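Local atomic coordinates of nitrilotriacetate monooxygenase (Burkholderia pseudomallei, PDB entry 3SDO), a protein that probably acts as an FMN-dependent monooxygenase of the NtaA/SnaA/DszA family, using molecular oxygen to oxidise its substrate. Residues A[334-337]-A[338-342]. Numbering follows the deposited sequence.
Sequences QSTT and DNIKR
Asp338 N donates a hydrogen bond to Gln334 O at 2.9 Å, the i to i+4 bond of the first turn of an alpha helix. The same carbonyl takes a second donor: Thr337 OG1 also donates to Gln334 O, likewise at 2.9 Å. Both donors come from one face of the carbonyl plane, but the hydroxyl comes in from the flank at a C=O...OG1 angle of 105°, well short of the amide's more end-on approach. Thr337 can do this because OG1 sits between its own backbone N and carbonyl carbon (chi1 59°), turned back towards the start of the helix. A water donates to that hydroxyl and also lies beside Asp338 OD1, though at a separation so short that this last link is doubtful.

Next comes Asn339, whose N bonds to Ser335 O at 3.0 Å; its amide group lies close by the same oxygen without a hydrogen bond to it. Ile340 N then reaches Thr336 O, and here the side chains meet as well, crossing obliquely with Ile340 CD1 4.1 Å from Thr336 CG2. That methyl of Thr336 lies anti to the backbone N, which brings it within reach of the isoleucine's CD1. Lys341 N follows on Thr337 O, nearly straight at 169°, and Arg342 N continues the ladder on Asp338 O. The lysine side chain bends at chi3, passing CE within 3.6 Å of Thr337 O and letting NZ donate to the water at 2.7 Å, so the lysine and the threonine hydroxyl share one solvent bridge.

Thr336, Thr337 and Ile340 turn to the protein: from helix 297-307, Phe307 touches both threonines and Leu304 touches Ile340; from helix 351-363, Val354 and Val358 pack on Ile340 and Arg362 on Thr336. In sequence these helices come between strands 268-277 and 372-373 of the luciferase-like TIM barrel, but the contact's centre sits about 30 Å from that of the chain, away from the predicted FMN-binding residues.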
loop_
_atom_site.group_PDB
_atom_site.type_symbol
_atom_site.label_atom_id
_atom_site.label_comp_id
_atom_site.label_asym_id
_atom_site.label_seq_id
_atom_site.Cartn_x
_atom_site.Cartn_y
_atom_site.Cartn_z
ATOM N N GLN A 334 -39.748 10.788 -2.536
ATOM C CA GLN A 334 -41.006 11.167 -1.880
ATOM C C GLN A 334 -41.203 10.516 -0.514
ATOM O O GLN A 334 -41.785 11.139 0.372
ATOM C CB GLN A 334 -42.224 10.885 -2.751
ATOM C CG GLN A 334 -42.339 11.777 -3.976
ATOM C CD GLN A 334 -41.527 11.275 -5.150
ATOM O OE1 GLN A 334 -40.825 10.251 -5.058
ATOM N NE2 GLN A 334 -41.623 11.979 -6.268
ATOM N N SER A 335 -40.720 9.285 -0.339
ATOM C CA SER A 335 -40.834 8.612 0.954
ATOM C C SER A 335 -39.971 9.303 2.016
ATOM O O SER A 335 -40.339 9.364 3.202
ATOM C CB SER A 335 -40.456 7.120 0.850
ATOM O OG SER A 335 -39.083 6.896 1.151
ATOM N N THR A 336 -38.811 9.807 1.598
ATOM C CA THR A 336 -37.943 10.549 2.509
ATOM C C THR A 336 -38.559 11.907 2.834
ATOM O O THR A 336 -38.522 12.346 3.989
ATOM C CB THR A 336 -36.523 10.739 1.930
ATOM O OG1 THR A 336 -35.944 9.464 1.689
ATOM C CG2 THR A 336 -35.642 11.483 2.909
ATOM N N THR A 337 -39.139 12.577 1.841
ATOM C CA THR A 337 -39.761 13.860 2.117
ATOM C C THR A 337 -40.959 13.665 3.047
ATOM O O THR A 337 -41.195 14.489 3.935
ATOM C CB THR A 337 -40.115 14.674 0.834
ATOM O OG1 THR A 337 -41.011 13.938 -0.012
ATOM C CG2 THR A 337 -38.849 15.016 0.077
ATOM N N ASP A 338 -41.685 12.562 2.875
ATOM C CA ASP A 338 -42.758 12.201 3.812
ATOM C C ASP A 338 -42.205 12.008 5.236
ATOM O O ASP A 338 -42.801 12.484 6.202
ATOM C CB ASP A 338 -43.495 10.940 3.352
ATOM C CG ASP A 338 -44.463 11.200 2.193
ATOM O OD1 ASP A 338 -44.765 12.376 1.889
ATOM O OD2 ASP A 338 -44.938 10.214 1.591
ATOM N N ASN A 339 -41.079 11.319 5.368
ATOM C CA ASN A 339 -40.484 11.117 6.698
ATOM C C ASN A 339 -40.138 12.458 7.336
ATOM O O ASN A 339 -40.374 12.679 8.525
ATOM C CB ASN A 339 -39.200 10.279 6.628
ATOM C CG ASN A 339 -39.443 8.847 6.224
ATOM O OD1 ASN A 339 -40.567 8.330 6.302
ATOM N ND2 ASN A 339 -38.369 8.175 5.804
ATOM N N ILE A 340 -39.575 13.351 6.528
ATOM C CA ILE A 340 -39.161 14.663 6.998
ATOM C C ILE A 340 -40.380 15.475 7.483
ATOM O O ILE A 340 -40.391 16.014 8.602
ATOM C CB ILE A 340 -38.366 15.411 5.889
ATOM C CG1 ILE A 340 -36.989 14.758 5.712
ATOM C CG2 ILE A 340 -38.178 16.883 6.233
ATOM C CD1 ILE A 340 -36.199 15.262 4.509
ATOM N N LYS A 341 -41.415 15.535 6.658
ATOM C CA LYS A 341 -42.626 16.282 7.016
ATOM C C LYS A 341 -43.352 15.689 8.238
ATOM O O LYS A 341 -43.875 16.429 9.076
ATOM C CB LYS A 341 -43.568 16.413 5.802
ATOM C CG LYS A 341 -43.014 17.334 4.701
ATOM C CD LYS A 341 -43.967 17.490 3.498
ATOM C CE LYS A 341 -43.996 16.248 2.616
ATOM N NZ LYS A 341 -44.801 16.425 1.354
ATOM N N ARG A 342 -43.373 14.367 8.353
ATOM C CA ARG A 342 -44.003 13.714 9.503
ATOM C C ARG A 342 -43.274 14.119 10.786
ATOM O O ARG A 342 -43.897 14.490 11.779
ATOM C CB ARG A 342 -43.978 12.191 9.337
ATOM C CG ARG A 342 -44.793 11.426 10.376
ATOM C CD ARG A 342 -45.028 9.977 9.954
ATOM N NE ARG A 342 -43.788 9.380 9.470
ATOM C CZ ARG A 342 -43.562 8.911 8.242
ATOM N NH1 ARG A 342 -44.501 8.897 7.302
ATOM N NH2 ARG A 342 -42.361 8.428 7.964
HETATM O O HOH W 1 -43.727 14.054 0.491
#